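PDB 3AQT: bacterial regulatory proteins, tetR family, which probably binds DNA as a helix-turn-helix transcriptional repressor of the TetR family and takes up resorcinol, its inducer, in an all-helical domain. Local coordinates for residues Arg128-Arg132 and Ala232-Pro237; Leu51-Arg56 and Leu93-Val97; Gly173-Ile177 and Val221-Glu227; Lys43-Arg48 and Tyr84-Pro88. One frame throughout, in Å; residues are numbered along the deposited sequence.

Contact 1 (Arg128-Arg132 and Ala232-Pro237); sequences RHLVR and ASRPLP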
# COMPACT_ATOMS: atom_id res chain seq x y z
N ARG B 128 -7.96 1.77 -14.92
CA ARG B 128 -7.03 1.86 -16.05
C ARG B 128 -6.63 3.31 -16.29
O ARG B 128 -5.49 3.59 -16.65
CB ARG B 128 -7.65 1.25 -17.30
CG ARG B 128 -7.84 -0.25 -17.20
CD ARG B 128 -8.57 -0.79 -18.40
NE ARG B 128 -7.85 -0.51 -19.63
CZ ARG B 128 -8.36 -0.66 -20.85
NH1 ARG B 128 -9.61 -1.08 -21.01
NH2 ARG B 128 -7.61 -0.39 -21.91
N HIS B 129 -7.56 4.24 -16.09
CA HIS B 129 -7.24 5.65 -16.28
C HIS B 129 -6.23 6.12 -15.23
O HIS B 129 -5.32 6.89 -15.54
CB HIS B 129 -8.50 6.53 -16.19
CG HIS B 129 -9.25 6.62 -17.48
ND1 HIS B 129 -8.68 7.08 -18.64
CD2 HIS B 129 -10.53 6.29 -17.79
CE1 HIS B 129 -9.58 7.03 -19.62
NE2 HIS B 129 -10.70 6.56 -19.12
N LEU B 130 -6.39 5.67 -13.98
CA LEU B 130 -5.47 6.06 -12.92
C LEU B 130 -4.07 5.56 -13.25
O LEU B 130 -3.10 6.31 -13.16
CB LEU B 130 -5.94 5.52 -11.55
CG LEU B 130 -7.25 6.13 -11.02
CD1 LEU B 130 -7.61 5.55 -9.67
CD2 LEU B 130 -7.09 7.64 -10.90
N VAL B 131 -3.95 4.31 -13.67
CA VAL B 131 -2.64 3.77 -14.00
C VAL B 131 -1.99 4.54 -15.15
O VAL B 131 -0.83 4.93 -15.04
CB VAL B 131 -2.72 2.27 -14.37
CG1 VAL B 131 -1.39 1.80 -14.92
CG2 VAL B 131 -3.09 1.46 -13.14
N ARG B 132 -2.73 4.77 -16.23
CA ARG B 132 -2.18 5.50 -17.37
C ARG B 132 -1.77 6.92 -16.98
O ARG B 132 -0.75 7.42 -17.44
CB ARG B 132 -3.19 5.54 -18.53
CG ARG B 132 -3.77 4.18 -18.83
CD ARG B 132 -3.77 3.80 -20.30
NE ARG B 132 -4.92 4.32 -21.03
CZ ARG B 132 -5.43 3.73 -22.11
NH1 ARG B 132 -4.90 2.60 -22.57
NH2 ARG B 132 -6.47 4.27 -22.74
N ALA B 232 -11.25 -5.93 -18.97
CA ALA B 232 -10.20 -4.94 -18.82
C ALA B 232 -9.54 -4.59 -20.15
O ALA B 232 -8.68 -3.71 -20.20
CB ALA B 232 -9.15 -5.45 -17.85
N SER B 233 -9.94 -5.28 -21.21
CA SER B 233 -9.36 -5.02 -22.53
C SER B 233 -10.29 -4.26 -23.47
O SER B 233 -9.94 -3.99 -24.62
CB SER B 233 -8.96 -6.34 -23.19
OG SER B 233 -10.11 -7.12 -23.50
N ARG B 234 -11.48 -3.90 -22.99
CA ARG B 234 -12.44 -3.16 -23.81
C ARG B 234 -11.91 -1.78 -24.15
O ARG B 234 -11.13 -1.20 -23.40
CB ARG B 234 -13.76 -3.04 -23.06
CG ARG B 234 -14.43 -4.36 -22.82
CD ARG B 234 -15.70 -4.21 -22.04
NE ARG B 234 -16.33 -5.51 -21.87
CZ ARG B 234 -17.44 -5.72 -21.17
NH1 ARG B 234 -18.05 -4.71 -20.57
NH2 ARG B 234 -17.93 -6.95 -21.07
N PRO B 235 -12.34 -1.22 -25.29
CA PRO B 235 -11.85 0.12 -25.66
C PRO B 235 -12.11 1.11 -24.53
O PRO B 235 -13.21 1.17 -23.98
CB PRO B 235 -12.66 0.43 -26.92
CG PRO B 235 -12.91 -0.93 -27.50
CD PRO B 235 -13.30 -1.72 -26.28
N LEU B 236 -11.08 1.87 -24.18
CA LEU B 236 -11.21 2.83 -23.09
C LEU B 236 -11.67 4.19 -23.56
O LEU B 236 -11.06 4.80 -24.43
CB LEU B 236 -9.87 2.97 -22.36
CG LEU B 236 -9.93 3.60 -20.97
CD1 LEU B 236 -10.81 2.76 -20.06
CD2 LEU B 236 -8.53 3.70 -20.40
N PRO B 237 -12.76 4.70 -22.96
CA PRO B 237 -13.33 6.01 -23.31
C PRO B 237 -12.37 7.16 -22.97
O PRO B 237 -11.75 7.14 -21.91
CB PRO B 237 -14.60 6.08 -22.45
CG PRO B 237 -14.94 4.62 -22.19
CD PRO B 237 -13.59 4.03 -21.94
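Leu236 sits in the angle between Arg128 and His129, closing the C-terminal tail over helix 119-134 in the all-helical ligand-binding domain of this TetR-family protein. The leucine CG stands anti to the backbone N (chi1 -163°), which carries the branched end in toward the helix. Its CD2 lies over one face of the His129 ring in a CH-pi contact, 3.8 Å from the centroid and displaced toward the rim. Leucine suits the place: it is compact enough to fit between two flat polar groups and lays CD2 over the imidazole and CB over the guanidinium.

The Arg128 chain bends at chi3 and brings its guanidinium against the tail. Leu236 CB covers one face, and Ala232 O lies over the opposite face, where it does not hydrogen-bond. Arg234 O comes to the edge, 2.8 Å from Arg128 NH1, in a bond of 164° at hydrogen. That bond runs in both the guanidinium plane and the carbonyl plane. A salt bridge from Arg128 NE to Asp210 fixes the group from another direction, so this long arginine links two helices and the tail. Pro237 O approaches the edge of the imidazole, and His129 NE2 gives it a weak, strongly bent hydrogen bond of 3.0 Å.

Contact 2 (Leu51-Arg56 and Leu93-Val97); sequences LITSAR and LLQAV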
# COMPACT_ATOMS: atom_id res chain seq x y z
N LEU B 51 -0.72 29.36 -2.91
CA LEU B 51 0.43 28.50 -2.65
C LEU B 51 0.19 27.16 -3.33
O LEU B 51 1.10 26.60 -3.96
CB LEU B 51 0.62 28.30 -1.14
CG LEU B 51 1.24 29.51 -0.43
CD1 LEU B 51 1.25 29.30 1.06
CD2 LEU B 51 2.66 29.73 -0.95
N ILE B 52 -1.03 26.65 -3.22
CA ILE B 52 -1.38 25.38 -3.84
C ILE B 52 -1.16 25.47 -5.35
O ILE B 52 -0.55 24.59 -5.96
CB ILE B 52 -2.85 25.01 -3.55
CG1 ILE B 52 -3.01 24.69 -2.06
CG2 ILE B 52 -3.28 23.81 -4.38
CD1 ILE B 52 -2.07 23.67 -1.46
N THR B 53 -1.64 26.56 -5.95
CA THR B 53 -1.50 26.79 -7.38
C THR B 53 -0.03 26.90 -7.75
O THR B 53 0.41 26.36 -8.77
CB THR B 53 -2.23 28.10 -7.81
OG1 THR B 53 -3.63 27.98 -7.53
CG2 THR B 53 -2.04 28.37 -9.31
N SER B 54 0.74 27.61 -6.93
CA SER B 54 2.16 27.78 -7.19
C SER B 54 2.87 26.43 -7.17
O SER B 54 3.59 26.07 -8.11
CB SER B 54 2.78 28.71 -6.14
OG SER B 54 4.16 28.90 -6.41
N ALA B 55 2.66 25.69 -6.09
CA ALA B 55 3.28 24.37 -5.93
C ALA B 55 2.94 23.46 -7.10
O ALA B 55 3.82 22.78 -7.62
CB ALA B 55 2.83 23.73 -4.62
N ARG B 56 1.68 23.44 -7.51
CA ARG B 56 1.29 22.57 -8.62
C ARG B 56 1.94 22.95 -9.93
O ARG B 56 2.43 22.10 -10.65
CB ARG B 56 -0.23 22.58 -8.83
CG ARG B 56 -0.66 21.64 -9.95
CD ARG B 56 -2.12 21.82 -10.30
NE ARG B 56 -2.37 23.14 -10.87
CZ ARG B 56 -3.29 23.99 -10.43
NH1 ARG B 56 -4.07 23.66 -9.41
NH2 ARG B 56 -3.42 25.17 -11.01
N LEU B 93 0.95 20.72 2.30
CA LEU B 93 0.86 21.35 0.99
C LEU B 93 0.91 20.31 -0.11
O LEU B 93 0.21 20.41 -1.11
CB LEU B 93 2.00 22.35 0.79
CG LEU B 93 2.14 22.96 -0.61
CD1 LEU B 93 1.00 23.95 -0.85
CD2 LEU B 93 3.48 23.67 -0.73
N LEU B 94 1.76 19.30 0.07
CA LEU B 94 1.90 18.24 -0.91
C LEU B 94 0.56 17.53 -1.04
O LEU B 94 0.08 17.24 -2.14
CB LEU B 94 2.97 17.25 -0.45
CG LEU B 94 3.92 16.67 -1.51
CD1 LEU B 94 3.13 16.07 -2.67
CD2 LEU B 94 4.83 17.79 -2.01
N GLN B 95 -0.06 17.27 0.10
CA GLN B 95 -1.34 16.60 0.12
C GLN B 95 -2.43 17.39 -0.58
O GLN B 95 -3.27 16.81 -1.27
CB GLN B 95 -1.72 16.29 1.57
CG GLN B 95 -0.95 15.10 2.11
CD GLN B 95 -1.31 14.80 3.54
OE1 GLN B 95 -2.46 14.92 3.95
NE2 GLN B 95 -0.31 14.38 4.31
N ALA B 96 -2.41 18.71 -0.43
CA ALA B 96 -3.41 19.56 -1.07
C ALA B 96 -3.23 19.49 -2.58
O ALA B 96 -4.21 19.45 -3.32
CB ALA B 96 -3.27 21.00 -0.59
N VAL B 97 -1.98 19.48 -3.04
CA VAL B 97 -1.69 19.40 -4.46
C VAL B 97 -2.16 18.05 -5.01
O VAL B 97 -2.71 17.97 -6.11
CB VAL B 97 -0.17 19.60 -4.73
CG1 VAL B 97 0.18 19.27 -6.17
CG2 VAL B 97 0.21 21.04 -4.43
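Arg56, whose CB meets Val97 CG1 at 4.3 Å, borders this helix pair with its guanidinium turned back along its own helix. Here helix 41-62, the first of the TetR-family DNA-binding domain, crosses helix 90-111, the helix that leads on toward the ligand-binding domain. One face of the flat group lies over Thr53 CA, offset toward the rim, and Arg56 NH1 forms a salt bridge with Asp100, about one turn beyond Val97. The polar end thus grips the partner helix while the aliphatic stem packs on valine, a double task that suits arginine at the border of an apolar interface.

The two segments cross steeply, at -78°, with axes 9.4 Å apart, and no hydrogen bond joins them. Small residues make room where the helices meet: Ala55 points its CB at the other helix, and the methyl lies 3.9 Å from Leu93 CD2. Leu93, with CG anti to the backbone N, reaches across toward Ile52, Leu51 and Ala55. The end of Ile52 lies against Leu93 and Ala96, although the position of its CD1 is doubtful. Ile72 packs on Leu51, Ala55 and Leu93, so helix 69-75 completes this core.

Val97 has CG2 anti to its carbonyl carbon, and this branch touches both Ala55 CB at 3.8 Å and the backbone Ile52 O at 3.9 Å.

Contact 3 (Gly173-Ile177 and Val221-Glu227); sequences GRFTI and VGVQAAE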
# COMPACT_ATOMS: atom_id res chain seq x y z
N GLY B 173 -25.37 -7.92 -8.59
CA GLY B 173 -24.85 -9.28 -8.63
C GLY B 173 -23.61 -9.46 -9.49
O GLY B 173 -23.17 -10.59 -9.73
N ARG B 174 -23.04 -8.36 -9.98
CA ARG B 174 -21.84 -8.43 -10.81
C ARG B 174 -20.60 -8.75 -9.97
O ARG B 174 -19.69 -9.44 -10.43
CB ARG B 174 -21.62 -7.10 -11.52
CG ARG B 174 -20.59 -7.13 -12.63
CD ARG B 174 -21.08 -7.95 -13.81
NE ARG B 174 -20.38 -7.63 -15.05
CZ ARG B 174 -19.71 -8.53 -15.77
NH1 ARG B 174 -19.64 -9.79 -15.37
NH2 ARG B 174 -19.13 -8.17 -16.91
N PHE B 175 -20.56 -8.26 -8.74
CA PHE B 175 -19.43 -8.49 -7.85
C PHE B 175 -19.80 -9.29 -6.61
O PHE B 175 -20.97 -9.33 -6.21
CB PHE B 175 -18.84 -7.16 -7.35
CG PHE B 175 -18.38 -6.23 -8.43
CD1 PHE B 175 -17.85 -6.70 -9.62
CD2 PHE B 175 -18.46 -4.85 -8.24
CE1 PHE B 175 -17.39 -5.82 -10.60
CE2 PHE B 175 -18.00 -3.96 -9.21
CZ PHE B 175 -17.47 -4.45 -10.39
N THR B 176 -18.79 -9.91 -6.01
CA THR B 176 -18.96 -10.67 -4.78
C THR B 176 -17.96 -10.03 -3.82
O THR B 176 -16.75 -10.13 -4.03
CB THR B 176 -18.61 -12.15 -4.96
OG1 THR B 176 -19.55 -12.76 -5.85
CG2 THR B 176 -18.64 -12.88 -3.61
N ILE B 177 -18.46 -9.38 -2.78
CA ILE B 177 -17.61 -8.70 -1.82
C ILE B 177 -18.14 -8.89 -0.41
O ILE B 177 -19.32 -8.64 -0.16
CB ILE B 177 -17.56 -7.18 -2.11
CG1 ILE B 177 -17.04 -6.93 -3.53
CG2 ILE B 177 -16.71 -6.47 -1.08
CD1 ILE B 177 -17.28 -5.52 -4.07
N VAL B 221 -12.81 -8.70 -6.82
CA VAL B 221 -14.19 -8.44 -6.44
C VAL B 221 -15.22 -9.46 -6.94
O VAL B 221 -16.43 -9.19 -6.95
CB VAL B 221 -14.64 -7.00 -6.82
CG1 VAL B 221 -13.96 -6.00 -5.90
CG2 VAL B 221 -14.33 -6.70 -8.28
N GLY B 222 -14.74 -10.64 -7.34
CA GLY B 222 -15.65 -11.70 -7.73
C GLY B 222 -15.98 -11.95 -9.19
O GLY B 222 -17.00 -12.57 -9.49
N VAL B 223 -15.14 -11.49 -10.09
CA VAL B 223 -15.37 -11.69 -11.50
C VAL B 223 -14.55 -12.89 -11.98
O VAL B 223 -13.36 -13.00 -11.67
CB VAL B 223 -14.97 -10.43 -12.31
CG1 VAL B 223 -15.11 -10.67 -13.80
CG2 VAL B 223 -15.83 -9.26 -11.88
N GLN B 224 -15.20 -13.79 -12.72
CA GLN B 224 -14.55 -14.97 -13.27
C GLN B 224 -13.20 -14.60 -13.87
O GLN B 224 -13.08 -13.62 -14.61
CB GLN B 224 -15.47 -15.61 -14.33
CG GLN B 224 -14.77 -16.39 -15.46
CD GLN B 224 -14.23 -17.75 -15.03
OE1 GLN B 224 -13.24 -17.84 -14.30
NE2 GLN B 224 -14.88 -18.82 -15.49
N ALA B 225 -12.18 -15.38 -13.55
CA ALA B 225 -10.82 -15.15 -14.00
C ALA B 225 -10.68 -14.79 -15.47
O ALA B 225 -10.05 -13.79 -15.81
CB ALA B 225 -9.97 -16.36 -13.69
N ALA B 226 -11.26 -15.61 -16.35
CA ALA B 226 -11.16 -15.36 -17.79
C ALA B 226 -11.96 -14.15 -18.26
O ALA B 226 -11.53 -13.42 -19.17
CB ALA B 226 -11.60 -16.59 -18.57
N GLU B 227 -13.12 -13.93 -17.66
CA GLU B 227 -13.94 -12.80 -18.07
C GLU B 227 -13.26 -11.47 -17.73
O GLU B 227 -13.28 -10.53 -18.53
CB GLU B 227 -15.32 -12.89 -17.42
CG GLU B 227 -16.22 -11.72 -17.74
CD GLU B 227 -17.66 -11.98 -17.32
OE1 GLU B 227 -17.87 -12.80 -16.40
OE2 GLU B 227 -18.57 -11.34 -17.89
O HOH W 1 -19.64 -12.63 -8.66
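Thr176 N donates to Val221 O over 2.6 Å, a short bond with 159° at hydrogen that reaches the oxygen tilted 31° from the carbonyl plane. Close by, one water joins Thr176 OG1 to Gly222 O, to which it donates at 2.8 Å. Having no side chain on the face turned to Thr176, Gly222 lets the two backbones come within 4.6 Å, CA to CA.

Beside this polar seam, Phe175 and Val221 lie side by side. Val221 CG2 sits over one face of the ring, 4.0 Å from its centroid, while Val223 CG2 comes to the ring edge. Ile177 CD1 packs on Val221 CG1, so the two branches of Val221 serve two neighbours.

Farther along, Arg174 and Glu227 approach from opposite directions. Arg174 NH1 meets Glu227 OE2 at 3.1 Å within the guanidinium plane but from above the carboxylate plane, and Arg174 NH2 adds a weak bond to the same oxygen. Asp118 also pairs with NH2, so the arginine is shared between two acids. Thr176 packs on Ala225 of the second subunit, and Ala225 on Thr176 of that subunit.

Gly222, with phi 97° and its N bonded to Arg219 O, is the C-prime residue of a Schellman motif that ends helix 209-220.

Contact 4 (Lys43-Arg48 and Tyr84-Pro88); sequences KREQTR and YNYFP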
# COMPACT_ATOMS: atom_id res chain seq x y z
N LYS B 43 -7.41 36.59 3.94
CA LYS B 43 -6.07 36.71 3.36
C LYS B 43 -5.39 35.35 3.38
O LYS B 43 -4.76 34.95 2.41
CB LYS B 43 -5.26 37.72 4.17
CG LYS B 43 -3.76 37.74 3.86
CD LYS B 43 -3.05 38.68 4.83
CE LYS B 43 -1.54 38.71 4.59
NZ LYS B 43 -0.86 39.61 5.56
N ARG B 44 -5.52 34.66 4.51
CA ARG B 44 -4.94 33.34 4.67
C ARG B 44 -5.59 32.36 3.69
O ARG B 44 -4.91 31.50 3.11
CB ARG B 44 -5.16 32.86 6.11
CG ARG B 44 -4.73 31.42 6.37
CD ARG B 44 -5.26 30.92 7.71
NE ARG B 44 -5.13 29.47 7.84
CZ ARG B 44 -3.99 28.82 8.04
NH1 ARG B 44 -2.85 29.49 8.13
NH2 ARG B 44 -3.98 27.50 8.13
N GLU B 45 -6.90 32.49 3.50
CA GLU B 45 -7.64 31.63 2.60
C GLU B 45 -7.13 31.70 1.16
O GLU B 45 -6.86 30.67 0.55
CB GLU B 45 -9.13 31.98 2.64
CG GLU B 45 -9.90 31.25 3.73
CD GLU B 45 -11.25 31.90 4.03
OE1 GLU B 45 -11.92 32.34 3.07
OE2 GLU B 45 -11.63 31.95 5.22
N GLN B 46 -6.99 32.91 0.63
CA GLN B 46 -6.51 33.05 -0.74
C GLN B 46 -5.02 32.75 -0.88
O GLN B 46 -4.57 32.34 -1.95
CB GLN B 46 -6.82 34.44 -1.29
CG GLN B 46 -6.29 35.59 -0.45
CD GLN B 46 -6.26 36.90 -1.22
OE1 GLN B 46 -7.23 37.26 -1.92
NE2 GLN B 46 -5.15 37.62 -1.11
N THR B 47 -4.25 32.95 0.19
CA THR B 47 -2.82 32.67 0.14
C THR B 47 -2.61 31.16 0.05
O THR B 47 -1.77 30.71 -0.73
CB THR B 47 -2.08 33.23 1.38
OG1 THR B 47 -2.26 34.65 1.44
CG2 THR B 47 -0.59 32.93 1.29
N ARG B 48 -3.36 30.39 0.83
CA ARG B 48 -3.24 28.93 0.77
C ARG B 48 -3.55 28.52 -0.66
O ARG B 48 -2.83 27.72 -1.27
CB ARG B 48 -4.21 28.22 1.72
CG ARG B 48 -3.82 28.29 3.19
CD ARG B 48 -4.80 27.57 4.12
NE ARG B 48 -4.49 26.14 4.30
CZ ARG B 48 -4.96 25.15 3.53
NH1 ARG B 48 -5.77 25.41 2.51
NH2 ARG B 48 -4.61 23.90 3.79
N TYR B 84 5.08 29.11 6.60
CA TYR B 84 4.50 28.40 7.74
C TYR B 84 3.42 29.17 8.48
O TYR B 84 3.06 28.83 9.61
CB TYR B 84 5.63 27.95 8.67
CG TYR B 84 6.54 26.98 7.97
CD1 TYR B 84 6.11 25.68 7.70
CD2 TYR B 84 7.78 27.38 7.48
CE1 TYR B 84 6.89 24.80 6.96
CE2 TYR B 84 8.57 26.51 6.73
CZ TYR B 84 8.12 25.22 6.47
OH TYR B 84 8.88 24.36 5.71
N ASN B 85 2.90 30.20 7.84
CA ASN B 85 1.82 30.98 8.42
C ASN B 85 0.53 30.47 7.79
O ASN B 85 -0.57 30.84 8.21
CB ASN B 85 1.98 32.46 8.09
CG ASN B 85 2.67 33.23 9.19
OD1 ASN B 85 2.99 34.41 9.03
ND2 ASN B 85 2.91 32.58 10.33
N TYR B 86 0.67 29.62 6.78
CA TYR B 86 -0.49 29.09 6.05
C TYR B 86 -0.55 27.56 6.03
O TYR B 86 -1.61 26.98 5.83
CB TYR B 86 -0.46 29.63 4.63
CG TYR B 86 -0.27 31.13 4.59
CD1 TYR B 86 -1.32 32.00 4.88
CD2 TYR B 86 0.97 31.68 4.27
CE1 TYR B 86 -1.14 33.38 4.86
CE2 TYR B 86 1.16 33.06 4.25
CZ TYR B 86 0.11 33.90 4.54
OH TYR B 86 0.30 35.26 4.51
N PHE B 87 0.60 26.92 6.21
CA PHE B 87 0.70 25.47 6.25
C PHE B 87 1.67 25.10 7.39
O PHE B 87 2.70 25.74 7.56
CB PHE B 87 1.24 24.92 4.93
CG PHE B 87 0.25 24.96 3.81
CD1 PHE B 87 -0.68 23.93 3.64
CD2 PHE B 87 0.22 26.04 2.93
CE1 PHE B 87 -1.62 23.98 2.61
CE2 PHE B 87 -0.72 26.10 1.90
CZ PHE B 87 -1.64 25.07 1.75
N PRO B 88 1.32 24.08 8.19
CA PRO B 88 2.21 23.69 9.29
C PRO B 88 3.50 23.08 8.77
O PRO B 88 4.56 23.21 9.39
CB PRO B 88 1.36 22.67 10.05
CG PRO B 88 0.56 22.03 8.97
CD PRO B 88 0.12 23.23 8.16
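Tyr86 turns its CG anti to the carbonyl carbon (chi1 -49°), bringing the ring over Thr47 of helix 41-62, and Thr47 answers with CG2 anti to its own backbone N. The methyl consequently stands over the centre of the tyrosine ring, 3.3 Å from the centroid and 8° off the normal, in a close CH-pi contact. The same rotation sends Thr47 OG1 back to Lys43 O at 2.7 Å. That carbonyl also accepts from Thr47 N, the two donors reaching it from opposite faces of its plane. Threonine therefore buries a methyl against the aromatic while its hydroxyl is satisfied within the helix.

Asn85 CB covers the other face of the Tyr86 ring, and Arg44 CG touches the ring edge, 3.8 Å from Tyr86 CD1. From there the arginine runs extended to NE and brings NH1 beside Asn85 O.

Tyr86 and Phe87 stand at the end of the predicted helix-turn-helix, where the Tyr-Asn-Tyr-Phe sequence resembles the aromatic signature familiar in TetR repressors. The contact thus ties the first helix of the DNA-binding domain to the chain leaving the predicted helix-turn-helix.

Arg48 brings its guanidinium against Phe87. The ring atom Phe87 CZ stands 3.7 Å above the centre of the guanidinium, the two planes being 34° apart, while Arg48 NH2 comes nearest Phe87 CE1. Phe87 also packs on Leu51, Ile52 and Leu93, as befits a large apolar ring buried between helices 41-62 and 90-111. Arg48 NE gives Tyr86 O a weak bond of 3.4 Å.

Overall arrangement
The four contacts fall into two groups on opposite sides of the chain's centre. Contacts 2 and 4 share helix 41-62, with centres 11 Å apart, and touch through Phe87, whose CE2 lies 3.9 Å from Leu51 CD1; both belong to the DNA-binding end. Contacts 1 and 3, with centres 18 Å apart, belong to the ligand-binding domain. Leu130 of contact 1 touches resorcinol, and the side chains of His129 and Phe175 lie about 8 Å from it. Contacts 1 and 2 have centres 28 Å apart and are bridged along the chain by consecutive helices 90-111 and 119-134, both of which supply pocket residues. Contacts 3 and 4 are farthest apart, 46 Å between centres.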